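Exo-1,3/1,4-beta-glucanase (Pseudoalteromonas sp., PDB 3RRX) probably removes glucose units from the ends of beta-1,3- and beta-1,4-linked glucans, as a family 3 glycoside hydrolase with a barrel domain. Local coordinates at residues Met42-Ile47 against Val317-Val322; Tyr63-Asn68 against Trp107-Met112; Phe159-Ala164 against Ala212-Phe217; Ser257-Phe262 against Val292-Ala297; Asp288-Ser293 against Arg352-Ala357. The protein carries 1 engineered substitution. One frame throughout, in Å; residues are numbered along the deposited sequence.

Contact 1. Residues Met42-Ile47 against Val317-Val322; sequences MIQPEI and VDVIMV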
# COMPACT_ATOMS: atom_id res chain seq x y z
N MET A 42 -12.26 21.07 -7.38
CA MET A 42 -11.16 20.89 -6.41
C MET A 42 -11.56 20.20 -5.11
O MET A 42 -10.72 19.92 -4.25
CB MET A 42 -10.57 22.27 -6.06
CG MET A 42 -10.06 23.07 -7.25
SD MET A 42 -9.54 24.75 -6.80
CE MET A 42 -8.17 24.40 -5.68
N ILE A 43 -12.86 19.94 -4.94
CA ILE A 43 -13.38 19.37 -3.70
C ILE A 43 -13.75 17.90 -3.87
O ILE A 43 -14.42 17.55 -4.85
CB ILE A 43 -14.64 20.14 -3.22
CG1 ILE A 43 -14.37 21.64 -3.18
CG2 ILE A 43 -15.09 19.62 -1.85
CD1 ILE A 43 -13.15 22.03 -2.37
N GLN A 44 -13.33 17.05 -2.93
CA GLN A 44 -13.61 15.62 -2.98
C GLN A 44 -14.33 15.09 -1.74
O GLN A 44 -13.69 14.86 -0.71
CB GLN A 44 -12.30 14.83 -3.14
CG GLN A 44 -12.52 13.32 -3.26
CD GLN A 44 -11.21 12.56 -3.26
OE1 GLN A 44 -10.74 12.10 -2.22
NE2 GLN A 44 -10.60 12.42 -4.43
N PRO A 45 -15.64 14.85 -1.87
CA PRO A 45 -16.48 14.20 -0.85
C PRO A 45 -16.22 12.70 -0.83
O PRO A 45 -15.65 12.17 -1.78
CB PRO A 45 -17.91 14.45 -1.36
CG PRO A 45 -17.79 15.47 -2.46
CD PRO A 45 -16.44 15.28 -3.03
N GLU A 46 -16.67 12.03 0.23
CA GLU A 46 -16.54 10.58 0.36
C GLU A 46 -17.94 9.95 0.40
O GLU A 46 -18.89 10.56 0.92
CB GLU A 46 -15.74 10.26 1.62
CG GLU A 46 -15.17 8.84 1.68
CD GLU A 46 -16.15 7.84 2.24
OE1 GLU A 46 -17.03 8.25 3.03
OE2 GLU A 46 -16.04 6.65 1.89
N ILE A 47 -18.08 8.74 -0.14
CA ILE A 47 -19.40 8.15 -0.35
C ILE A 47 -20.20 7.88 0.92
O ILE A 47 -21.42 7.75 0.87
CB ILE A 47 -19.35 6.86 -1.20
CG1 ILE A 47 -18.64 5.74 -0.44
CG2 ILE A 47 -18.70 7.13 -2.57
CD1 ILE A 47 -18.65 4.42 -1.19
N VAL A 317 -1.79 22.45 -2.95
CA VAL A 317 -2.77 21.35 -3.06
C VAL A 317 -3.82 21.72 -4.11
O VAL A 317 -4.33 22.84 -4.11
CB VAL A 317 -3.46 21.04 -1.71
CG1 VAL A 317 -4.52 19.94 -1.88
CG2 VAL A 317 -2.42 20.59 -0.66
N ASP A 318 -4.13 20.78 -5.00
CA ASP A 318 -5.07 21.02 -6.10
C ASP A 318 -6.44 20.40 -5.88
O ASP A 318 -7.45 20.90 -6.39
CB ASP A 318 -4.47 20.50 -7.40
CG ASP A 318 -3.14 21.15 -7.71
OD1 ASP A 318 -3.07 22.39 -7.60
OD2 ASP A 318 -2.16 20.43 -8.02
N VAL A 319 -6.48 19.27 -5.15
CA VAL A 319 -7.73 18.60 -4.82
C VAL A 319 -7.77 18.30 -3.33
O VAL A 319 -6.84 17.70 -2.78
CB VAL A 319 -7.95 17.29 -5.64
CG1 VAL A 319 -9.20 16.53 -5.13
CG2 VAL A 319 -8.06 17.60 -7.14
N ILE A 320 -8.84 18.73 -2.67
CA ILE A 320 -8.92 18.60 -1.22
C ILE A 320 -9.76 17.38 -0.81
O ILE A 320 -10.93 17.29 -1.16
CB ILE A 320 -9.52 19.87 -0.57
CG1 ILE A 320 -8.61 21.07 -0.85
CG2 ILE A 320 -9.66 19.67 0.93
CD1 ILE A 320 -7.35 21.06 -0.03
N MET A 321 -9.13 16.45 -0.10
CA MET A 321 -9.84 15.27 0.38
C MET A 321 -10.56 15.68 1.66
O MET A 321 -9.96 15.69 2.73
CB MET A 321 -8.86 14.12 0.65
CG MET A 321 -9.53 12.75 0.99
SD MET A 321 -8.32 11.43 1.26
CE MET A 321 -7.64 11.26 -0.39
N VAL A 322 -11.83 16.03 1.54
CA VAL A 322 -12.61 16.47 2.69
C VAL A 322 -13.89 15.63 2.71
O VAL A 322 -14.95 16.03 2.23
CB VAL A 322 -12.84 18.01 2.67
CG1 VAL A 322 -13.38 18.49 1.31
CG2 VAL A 322 -13.75 18.45 3.84
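D318 meets M42 through its backbone: the carbonyl O lies 3.4 Å from M42 CB. A bend at the last torsion of M42 (chi3 63°) folds CE back to the same oxygen, which is buried and has no hydrogen-bonding partner in the model. The D318 carboxylate turns elsewhere, to the backbone N of V291 and to K282 and R346. At V319 the CA-H points at M42 O, 3.3 Å from CA, while CG1 reaches across to Q44 CB. I320 is bonded through both its backbone N and its O: N donates to M42 O at 2.7 Å, almost straight at 170°, and O accepts from Q44 N at 3.0 Å. This is a parallel pairing of two very short strands, and it closes the (beta/alpha)8 barrel, since P45 and I47, just past strand 43-44, bond to L64, and V319 bonds to V291. The I320 side chain shares a face with I43, and both touch F329 of helix 326-338. M321 points to the other face alongside Q44, the two chains running the same way. Q44 OE1 lies 3.5 Å from M321 CG, and its NE2 is held by S62 OG; both side chains touch L64. M321 N donates to S293 OG, towards strand 290-292. V322 N donates to Q44 O at 3.1 Å, tilted from the carbonyl plane, and V322 CG1 crosses I43 CG2 obliquely at 3.8 Å.

Contact 2. Residues Tyr63-Asn68 against Trp107-Met112; sequences YLNGGN and WGTDAM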
# COMPACT_ATOMS: atom_id res chain seq x y z
N TYR A 63 -14.93 11.99 -6.30
CA TYR A 63 -15.43 11.54 -5.03
C TYR A 63 -14.67 10.26 -4.61
O TYR A 63 -14.06 9.58 -5.44
CB TYR A 63 -16.96 11.36 -5.06
CG TYR A 63 -17.46 10.28 -6.01
CD1 TYR A 63 -17.52 10.50 -7.38
CD2 TYR A 63 -17.89 9.05 -5.52
CE1 TYR A 63 -17.99 9.51 -8.24
CE2 TYR A 63 -18.35 8.07 -6.37
CZ TYR A 63 -18.40 8.30 -7.73
OH TYR A 63 -18.88 7.30 -8.57
N LEU A 64 -14.68 9.97 -3.32
CA LEU A 64 -13.80 8.95 -2.78
C LEU A 64 -14.55 7.71 -2.30
O LEU A 64 -15.54 7.81 -1.59
CB LEU A 64 -13.00 9.51 -1.61
CG LEU A 64 -12.02 8.57 -0.91
CD1 LEU A 64 -10.90 8.16 -1.87
CD2 LEU A 64 -11.44 9.24 0.33
N ASN A 65 -14.04 6.55 -2.71
CA ASN A 65 -14.39 5.27 -2.09
C ASN A 65 -13.54 5.09 -0.84
O ASN A 65 -12.42 4.57 -0.90
CB ASN A 65 -14.09 4.11 -3.05
CG ASN A 65 -14.41 2.76 -2.44
OD1 ASN A 65 -15.44 2.60 -1.79
ND2 ASN A 65 -13.51 1.78 -2.63
N GLY A 66 -14.05 5.52 0.31
CA GLY A 66 -13.23 5.61 1.51
C GLY A 66 -12.85 4.24 2.04
O GLY A 66 -11.85 4.10 2.74
N GLY A 67 -13.67 3.24 1.73
CA GLY A 67 -13.34 1.86 2.06
C GLY A 67 -14.12 1.30 3.24
O GLY A 67 -14.13 0.09 3.47
N ASN A 68 -14.77 2.18 3.99
CA ASN A 68 -15.50 1.76 5.18
C ASN A 68 -16.84 1.12 4.84
O ASN A 68 -17.35 0.30 5.60
CB ASN A 68 -15.70 2.92 6.15
CG ASN A 68 -16.28 2.47 7.48
OD1 ASN A 68 -16.09 1.33 7.90
ND2 ASN A 68 -17.00 3.37 8.15
N TRP A 107 -14.33 8.61 -9.76
CA TRP A 107 -14.33 7.92 -8.50
C TRP A 107 -12.88 7.52 -8.21
O TRP A 107 -12.19 7.01 -9.10
CB TRP A 107 -15.19 6.66 -8.64
CG TRP A 107 -15.73 6.11 -7.38
CD1 TRP A 107 -15.43 6.50 -6.11
CD2 TRP A 107 -16.69 5.05 -7.25
NE1 TRP A 107 -16.15 5.74 -5.20
CE2 TRP A 107 -16.93 4.86 -5.88
CE3 TRP A 107 -17.38 4.26 -8.18
CZ2 TRP A 107 -17.82 3.89 -5.41
CZ3 TRP A 107 -18.27 3.31 -7.71
CH2 TRP A 107 -18.48 3.14 -6.34
N GLY A 108 -12.42 7.73 -6.99
CA GLY A 108 -11.08 7.32 -6.60
C GLY A 108 -11.04 6.37 -5.42
O GLY A 108 -11.98 6.30 -4.62
N THR A 109 -9.95 5.63 -5.29
CA THR A 109 -9.83 4.65 -4.23
C THR A 109 -8.36 4.42 -3.86
O THR A 109 -7.47 4.54 -4.69
CB THR A 109 -10.47 3.30 -4.66
OG1 THR A 109 -10.66 2.46 -3.52
CG2 THR A 109 -9.59 2.59 -5.68
N ASP A 110 -8.12 4.07 -2.60
CA ASP A 110 -6.77 3.71 -2.16
C ASP A 110 -6.52 2.26 -2.60
O ASP A 110 -7.43 1.44 -2.53
CB ASP A 110 -6.70 3.85 -0.63
CG ASP A 110 -5.27 3.98 -0.12
OD1 ASP A 110 -4.35 4.14 -0.94
OD2 ASP A 110 -5.09 3.92 1.12
N ALA A 111 -5.33 1.95 -3.10
CA ALA A 111 -5.03 0.58 -3.52
C ALA A 111 -3.73 0.09 -2.87
O ALA A 111 -2.70 -0.04 -3.55
CB ALA A 111 -4.92 0.49 -5.02
N MET A 112 -3.80 -0.20 -1.57
CA MET A 112 -2.61 -0.47 -0.74
C MET A 112 -1.85 -1.72 -1.19
O MET A 112 -0.63 -1.71 -1.28
CB MET A 112 -3.01 -0.55 0.74
CG MET A 112 -1.85 -0.38 1.78
SD MET A 112 -1.05 1.26 1.68
CE MET A 112 -2.38 2.32 2.26
O HOH W 1 -9.84 4.15 -0.40
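The rings of Y63 and W107 lie in an offset stack, with the phenol against the five-membered part of the indole, centroids 4.1 Å apart and planes inclined by 22°. Y63 CE2 sits over the indole face, 3.3 Å from W107 CD1, and the hydroxyl carries the overlap on to the benzo side, OH being 3.4 Å from W107 CE3. The Y63 face turned to W107 also receives W107 CA, towards its rim, and, off-centre, CB. Y63 gets there with CG placed between its backbone N and carbonyl carbon (chi1 64°), which swings the ring across to the neighbouring strand. At the indole edge lie L64 C and N65 N; W107 NE1 and N65 N are both donors, so their closeness is no bond. N65 N is instead taken by G108 O at 2.8 Å, and Y63 O accepts from G108 N at 2.9 Å. N65 and T109 point the same way, and N65 ND2 donates to T109 OG1 at 3.1 Å, about 15° out of the amide plane. Where the strands diverge, one water bridges them, donating to N65 O and accepting from D110 N. Strands 62-65 and 106-110 are parallel neighbours in the (beta/alpha)8 barrel, joined as a beta-alpha-beta unit by helix 79-94, which brings W82 and Y85 to W107 and M89 to Y63, while L64 on the opposite face meets F159 of strand 157-162.

Contact 3. Residues Phe159-Ala164 against Ala212-Phe217; sequences FAPTVA and ATAKHF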
# COMPACT_ATOMS: atom_id res chain seq x y z
N PHE A 159 -4.97 5.01 -5.69
CA PHE A 159 -3.79 5.56 -5.01
C PHE A 159 -2.75 4.46 -4.85
O PHE A 159 -2.91 3.55 -4.04
CB PHE A 159 -4.14 6.16 -3.64
CG PHE A 159 -5.37 7.03 -3.62
CD1 PHE A 159 -6.12 7.15 -2.46
CD2 PHE A 159 -5.78 7.72 -4.76
CE1 PHE A 159 -7.27 7.95 -2.43
CE2 PHE A 159 -6.93 8.51 -4.75
CZ PHE A 159 -7.68 8.63 -3.58
N ALA A 160 -1.69 4.54 -5.64
CA ALA A 160 -0.55 3.62 -5.57
C ALA A 160 0.40 4.11 -6.65
O ALA A 160 -0.06 4.63 -7.66
CB ALA A 160 -1.00 2.19 -5.86
N PRO A 161 1.72 3.96 -6.45
CA PRO A 161 2.41 3.28 -5.35
C PRO A 161 2.58 4.13 -4.08
O PRO A 161 2.35 5.34 -4.11
CB PRO A 161 3.80 3.02 -5.94
CG PRO A 161 4.03 4.22 -6.82
CD PRO A 161 2.67 4.48 -7.46
N THR A 162 2.99 3.49 -2.99
CA THR A 162 3.43 4.17 -1.79
C THR A 162 4.95 4.14 -1.80
O THR A 162 5.55 3.06 -1.87
CB THR A 162 2.97 3.47 -0.50
OG1 THR A 162 1.55 3.52 -0.40
CG2 THR A 162 3.57 4.15 0.71
N VAL A 163 5.57 5.32 -1.75
CA VAL A 163 7.00 5.43 -1.98
C VAL A 163 7.77 5.89 -0.74
O VAL A 163 8.89 6.40 -0.84
CB VAL A 163 7.30 6.32 -3.20
CG1 VAL A 163 6.52 5.78 -4.41
CG2 VAL A 163 6.91 7.77 -2.94
N ALA A 164 7.20 5.67 0.44
CA ALA A 164 7.92 5.98 1.67
C ALA A 164 9.21 5.18 1.73
O ALA A 164 9.26 4.04 1.25
CB ALA A 164 7.04 5.67 2.90
N ALA A 212 -3.20 7.20 -11.67
CA ALA A 212 -2.49 6.80 -10.46
C ALA A 212 -2.08 7.98 -9.57
O ALA A 212 -1.80 9.07 -10.07
CB ALA A 212 -1.25 5.97 -10.80
N THR A 213 -2.03 7.75 -8.26
CA THR A 213 -1.49 8.72 -7.30
C THR A 213 -0.32 8.12 -6.54
O THR A 213 -0.47 7.08 -5.90
CB THR A 213 -2.52 9.15 -6.24
OG1 THR A 213 -3.57 9.90 -6.86
CG2 THR A 213 -1.85 10.04 -5.17
N ALA A 214 0.83 8.78 -6.58
CA ALA A 214 1.96 8.34 -5.77
C ALA A 214 1.93 9.04 -4.40
O ALA A 214 1.84 10.27 -4.33
CB ALA A 214 3.29 8.61 -6.49
N LYS A 215 1.99 8.24 -3.33
CA LYS A 215 1.87 8.70 -1.94
C LYS A 215 3.17 8.39 -1.21
O LYS A 215 3.83 7.40 -1.55
CB LYS A 215 0.78 7.89 -1.21
CG LYS A 215 -0.56 7.71 -1.93
CD LYS A 215 -1.43 6.70 -1.16
CE LYS A 215 -0.93 5.28 -1.38
NZ LYS A 215 -1.67 4.25 -0.57
N HIS A 216 3.58 9.18 -0.21
CA HIS A 216 3.04 10.50 0.11
C HIS A 216 4.22 11.48 0.04
O HIS A 216 5.33 11.14 0.44
CB HIS A 216 2.52 10.54 1.55
CG HIS A 216 1.38 9.62 1.82
ND1 HIS A 216 1.54 8.29 2.13
CD2 HIS A 216 0.04 9.85 1.87
CE1 HIS A 216 0.36 7.73 2.33
NE2 HIS A 216 -0.57 8.66 2.18
N PHE A 217 3.98 12.69 -0.44
CA PHE A 217 5.04 13.68 -0.54
C PHE A 217 4.98 14.58 0.70
O PHE A 217 4.04 15.35 0.82
CB PHE A 217 4.83 14.52 -1.81
CG PHE A 217 6.04 15.33 -2.20
CD1 PHE A 217 7.02 14.77 -2.99
CD2 PHE A 217 6.19 16.64 -1.77
CE1 PHE A 217 8.15 15.50 -3.34
CE2 PHE A 217 7.31 17.38 -2.11
CZ PHE A 217 8.29 16.81 -2.90
O HOH W 2 -0.58 2.39 -2.29
O HOH W 3 0.21 4.51 1.71
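F159-T162 and T213-K215 pair as parallel strands in the middle of the barrel sheet, and a beta bulge shifts their register by one residue. The bulge falls at A160 and P161, which are joined by a cis peptide. Before it A160 N makes only a weak, bent bond to T213 O; beyond it K215 N donates to P161 O nearly straight (171°) and V163 N to K215 O at 2.7 Å. The F159 and T213 side chains lie side by side, F159 CD2 being 3.7 Å from T213 OG1, whose polar partner is W157 NE1. Bent at chi3 (-74°), the K215 chain lays CD 3.7 Å from F159 CB and brings CE within 3.2 Å of T162 OG1. Two waters each join K215 NZ to T162 OG1, and one of them also donates to F159 O. The ammonium group forms a salt bridge with D110 of strand 106-110, one strand beyond 157-162. A second cis peptide follows K215, and one face of the H216 ring lies over K215 CB. These are C-terminal ends of barrel strands, where (beta/alpha)8 enzymes bind substrate, and K215-H216 with its cis peptide is consistent with the family 3 glycoside hydrolase pocket.

Contact 4. Residues Ser257-Phe262 against Val292-Ala297; sequences SVMASF and VSDWNA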
# COMPACT_ATOMS: atom_id res chain seq x y z
N SER A 257 -0.99 12.00 -10.34
CA SER A 257 -1.33 12.63 -9.07
C SER A 257 -0.26 12.33 -8.01
O SER A 257 0.34 11.26 -8.03
CB SER A 257 -2.69 12.13 -8.59
OG SER A 257 -3.04 12.74 -7.35
N VAL A 258 -0.04 13.28 -7.11
CA VAL A 258 0.82 13.09 -5.95
C VAL A 258 0.01 13.42 -4.70
O VAL A 258 -0.66 14.44 -4.65
CB VAL A 258 2.06 14.02 -6.04
CG1 VAL A 258 2.81 14.11 -4.70
CG2 VAL A 258 2.98 13.55 -7.15
N MET A 259 0.04 12.56 -3.69
CA MET A 259 -0.65 12.87 -2.43
C MET A 259 0.31 13.48 -1.40
O MET A 259 1.38 12.92 -1.12
CB MET A 259 -1.35 11.62 -1.86
CG MET A 259 -2.20 11.90 -0.61
SD MET A 259 -3.05 10.45 0.10
CE MET A 259 -4.30 10.12 -1.15
N ALA A 260 -0.08 14.61 -0.81
CA ALA A 260 0.74 15.24 0.23
C ALA A 260 0.68 14.42 1.52
O ALA A 260 -0.26 13.66 1.75
CB ALA A 260 0.30 16.67 0.48
N SER A 261 1.67 14.61 2.39
CA SER A 261 1.84 13.75 3.57
C SER A 261 1.36 14.40 4.87
O SER A 261 1.37 15.63 5.02
CB SER A 261 3.31 13.35 3.72
OG SER A 261 4.14 14.51 3.85
N PHE A 262 0.95 13.56 5.82
CA PHE A 262 0.48 14.01 7.14
C PHE A 262 1.58 14.58 8.02
O PHE A 262 1.31 15.40 8.91
CB PHE A 262 -0.13 12.83 7.92
CG PHE A 262 -1.53 12.45 7.52
CD1 PHE A 262 -2.58 13.35 7.65
CD2 PHE A 262 -1.81 11.16 7.09
CE1 PHE A 262 -3.88 12.98 7.32
CE2 PHE A 262 -3.10 10.78 6.75
CZ PHE A 262 -4.14 11.69 6.87
N VAL A 292 -3.21 15.93 -4.54
CA VAL A 292 -4.39 15.68 -3.71
C VAL A 292 -3.95 15.63 -2.25
O VAL A 292 -2.86 15.14 -1.94
CB VAL A 292 -5.12 14.36 -4.12
CG1 VAL A 292 -4.17 13.16 -4.00
CG2 VAL A 292 -6.39 14.15 -3.29
N SER A 293 -4.76 16.17 -1.34
CA SER A 293 -4.42 16.08 0.08
C SER A 293 -4.84 14.72 0.63
O SER A 293 -5.58 13.98 -0.02
CB SER A 293 -5.08 17.20 0.88
OG SER A 293 -6.49 17.15 0.79
N ASP A 294 -4.35 14.39 1.83
CA ASP A 294 -4.77 13.17 2.51
C ASP A 294 -6.01 13.45 3.38
O ASP A 294 -6.45 14.60 3.50
CB ASP A 294 -3.61 12.59 3.35
CG ASP A 294 -3.67 11.05 3.48
OD1 ASP A 294 -4.76 10.47 3.39
OD2 ASP A 294 -2.60 10.42 3.68
N TRP A 295 -6.57 12.40 3.97
CA TRP A 295 -7.88 12.42 4.63
C TRP A 295 -8.01 13.50 5.73
O TRP A 295 -7.49 13.33 6.82
CB TRP A 295 -8.14 11.03 5.22
CG TRP A 295 -9.49 10.80 5.84
CD1 TRP A 295 -9.93 11.27 7.05
CD2 TRP A 295 -10.54 9.98 5.32
NE1 TRP A 295 -11.21 10.82 7.29
CE2 TRP A 295 -11.60 10.02 6.25
CE3 TRP A 295 -10.69 9.22 4.16
CZ2 TRP A 295 -12.80 9.33 6.06
CZ3 TRP A 295 -11.89 8.54 3.96
CH2 TRP A 295 -12.92 8.60 4.90
N ASN A 296 -8.73 14.58 5.43
CA ASN A 296 -8.83 15.72 6.37
C ASN A 296 -7.48 16.25 6.86
O ASN A 296 -7.39 16.86 7.93
CB ASN A 296 -9.68 15.35 7.59
CG ASN A 296 -11.17 15.35 7.28
OD1 ASN A 296 -11.64 16.10 6.43
ND2 ASN A 296 -11.92 14.50 7.99
N ALA A 297 -6.42 16.03 6.09
CA ALA A 297 -5.10 16.51 6.49
C ALA A 297 -5.09 18.04 6.63
O ALA A 297 -4.28 18.60 7.38
CB ALA A 297 -4.04 16.07 5.49
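D294 and F262 meet face on. The D294 CB hydrogens sit over the ring, CB 4.0 Å from its centroid, and the carboxylate continues over the same ring with its plane inclined by only 22°, OD2 coming to 3.1 Å from F262 CE2. W295 O lies in the ring plane at the edge, and A297 CB presses on F262 CE1 at 3.6 Å. From the side of the strand, M259 SD approaches D294 CG to 3.5 Å. Were F262 cut back to alanine, D294 CB and A297 CB would probably face a gap and R229 would lose its cation-pi partner. These residues sit just past the C-terminal ends of the parallel barrel strands 257-260 and 290-292, in the loops that rim a (beta/alpha)8 barrel. The D294 carboxylate is steadied by its own loop: OD1 accepts W295 N at 2.7 Å on its anti side, somewhat out of the carboxylate plane, and D294-A297 form a type II beta turn closed by A297 N to D294 O. Farther back the strands pair through V292, whose N donates to V258 O and whose O accepts from A260 N, both at 3.0 Å. With CG1 set between backbone N and carbonyl carbon (chi1 59°), V292 packs against M259 CB and S257 OG. Farther out, H271 NE2 pairs with D294 N, and S293 OG with M321 N of the next strand.

Contact 5. Residues Asp288-Ser293 against Arg352-Ala357; sequences DGFVVS and RRFLRA
F290 and F354 form an edge-to-face pair: the F354 edge points at the F290 face, with CD1 over the centre of the ring, centroids 4.9 Å apart and planes at 75°. F290 CG lies between its backbone N and carbonyl carbon (chi1 71°), which directs the ring to the helix. There A357 CB meets the ring edge, 3.7 Å from F290 CE2. Losing this ring to a serine is likely to open a gap between strand and helix and leave the F354 edge and A357 without their aromatic partner. Two arginines one turn apart grip the chain just before the strand. R353, extended from CG to NE, runs alongside the G289 carbonyl and donates NH1 to G289 O at 2.9 Å, in both the guanidinium and the carbonyl plane; the same NH1 also reaches F287 O, and NE pairs with D349. R356 NH1 donates to D288 O at 3.0 Å, again in plane. The D288 carboxylate instead lies over the R356 guanidinium face, nearly parallel to it, OD2 3.4 Å from NH1, so this salt bridge works by charge alone with no N-H aimed at the oxygen. R18 and E23 give D288 and R356 further charged partners. The 352-357 part of helix 344-361 runs at about 100° to strand 290-292, so the helix lies across the N-terminal end of the (beta/alpha)8 barrel, with F290 pointing inward to meet F354 there.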
# COMPACT_ATOMS: atom_id res chain seq x y z
N ASP A 288 3.88 17.79 -13.44
CA ASP A 288 2.88 18.49 -14.24
C ASP A 288 1.44 18.04 -13.93
O ASP A 288 0.49 18.50 -14.56
CB ASP A 288 3.19 18.27 -15.73
CG ASP A 288 2.59 19.35 -16.62
OD1 ASP A 288 2.75 20.55 -16.29
OD2 ASP A 288 1.95 19.01 -17.64
N GLY A 289 1.28 17.14 -12.95
CA GLY A 289 -0.02 16.61 -12.60
C GLY A 289 -0.63 17.36 -11.42
O GLY A 289 -0.26 18.51 -11.15
N PHE A 290 -1.56 16.71 -10.71
CA PHE A 290 -2.27 17.40 -9.63
C PHE A 290 -1.95 16.82 -8.26
O PHE A 290 -1.74 15.62 -8.12
CB PHE A 290 -3.80 17.42 -9.88
CG PHE A 290 -4.49 16.08 -9.74
CD1 PHE A 290 -5.12 15.72 -8.55
CD2 PHE A 290 -4.55 15.19 -10.81
CE1 PHE A 290 -5.78 14.50 -8.42
CE2 PHE A 290 -5.21 13.97 -10.69
CZ PHE A 290 -5.83 13.62 -9.50
N VAL A 291 -1.91 17.70 -7.27
CA VAL A 291 -1.68 17.29 -5.89
C VAL A 291 -3.03 17.08 -5.18
O VAL A 291 -3.89 17.96 -5.24
CB VAL A 291 -0.85 18.35 -5.12
CG1 VAL A 291 -0.72 17.97 -3.64
CG2 VAL A 291 0.52 18.52 -5.75
N VAL A 292 -3.21 15.93 -4.54
CA VAL A 292 -4.39 15.68 -3.71
C VAL A 292 -3.95 15.63 -2.25
O VAL A 292 -2.86 15.14 -1.94
CB VAL A 292 -5.12 14.36 -4.12
CG1 VAL A 292 -4.17 13.16 -4.00
CG2 VAL A 292 -6.39 14.15 -3.29
N SER A 293 -4.76 16.17 -1.34
CA SER A 293 -4.42 16.08 0.08
C SER A 293 -4.84 14.72 0.63
O SER A 293 -5.58 13.98 -0.02
CB SER A 293 -5.08 17.20 0.88
OG SER A 293 -6.49 17.15 0.79
N ARG A 352 -6.60 23.20 -14.04
CA ARG A 352 -5.83 22.76 -15.21
C ARG A 352 -5.16 21.41 -14.97
O ARG A 352 -5.26 20.51 -15.79
CB ARG A 352 -4.71 23.76 -15.53
CG ARG A 352 -5.16 24.95 -16.34
CD ARG A 352 -3.97 25.73 -16.92
NE ARG A 352 -4.44 26.97 -17.51
CZ ARG A 352 -4.42 28.14 -16.88
NH1 ARG A 352 -3.92 28.21 -15.65
NH2 ARG A 352 -4.88 29.23 -17.47
N ARG A 353 -4.45 21.30 -13.86
CA ARG A 353 -3.69 20.09 -13.56
C ARG A 353 -4.60 18.87 -13.40
O ARG A 353 -4.27 17.76 -13.83
CB ARG A 353 -2.84 20.30 -12.30
CG ARG A 353 -1.68 21.29 -12.50
CD ARG A 353 -1.01 21.67 -11.19
NE ARG A 353 0.19 22.48 -11.42
CZ ARG A 353 1.39 21.98 -11.65
NH1 ARG A 353 1.57 20.66 -11.69
NH2 ARG A 353 2.43 22.79 -11.86
N PHE A 354 -5.74 19.08 -12.76
CA PHE A 354 -6.70 18.00 -12.51
C PHE A 354 -7.44 17.60 -13.79
O PHE A 354 -7.57 16.42 -14.11
CB PHE A 354 -7.69 18.43 -11.41
CG PHE A 354 -8.70 17.38 -11.04
CD1 PHE A 354 -8.30 16.09 -10.70
CD2 PHE A 354 -10.06 17.69 -10.99
CE1 PHE A 354 -9.23 15.12 -10.35
CE2 PHE A 354 -10.99 16.72 -10.63
CZ PHE A 354 -10.58 15.44 -10.32
N LEU A 355 -7.92 18.59 -14.54
CA LEU A 355 -8.58 18.30 -15.81
C LEU A 355 -7.61 17.64 -16.78
O LEU A 355 -8.00 16.79 -17.57
CB LEU A 355 -9.16 19.57 -16.43
CG LEU A 355 -10.43 20.12 -15.77
CD1 LEU A 355 -10.92 21.36 -16.52
CD2 LEU A 355 -11.51 19.03 -15.74
N ARG A 356 -6.35 18.04 -16.72
CA ARG A 356 -5.33 17.42 -17.56
C ARG A 356 -5.35 15.89 -17.37
O ARG A 356 -5.22 15.14 -18.34
CB ARG A 356 -3.95 18.00 -17.22
CG ARG A 356 -2.78 17.44 -18.01
CD ARG A 356 -1.50 18.26 -17.73
NE ARG A 356 -1.67 19.65 -18.17
CZ ARG A 356 -1.30 20.72 -17.47
NH1 ARG A 356 -0.69 20.59 -16.29
NH2 ARG A 356 -1.52 21.93 -17.97
N ALA A 357 -5.54 15.44 -16.14
CA ALA A 357 -5.60 14.00 -15.88
C ALA A 357 -6.91 13.38 -16.37
O ALA A 357 -6.91 12.39 -17.10
CB ALA A 357 -5.40 13.70 -14.39

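All five contacts belong to the family 3 N-terminal barrel domain. Contacts 2, 3 and 4 follow one another along the chain and round a six-stranded parallel sheet; contact 1, drawing on residues before and after all of them, joins the two short strands that complete the ring. Contact 5 crosses contact 1 in sequence and shares V292 and S293 with contact 4. The centres of contact 1 and contact 4 lie about 9 Å apart. Those of contact 1 and contact 3 are about 17 Å apart, yet their M321 and F159 still touch inside the barrel. Contacts 3 and 4 reach its mouth and contact 5 its base, so together they trace the barrel from closing seam to both ends.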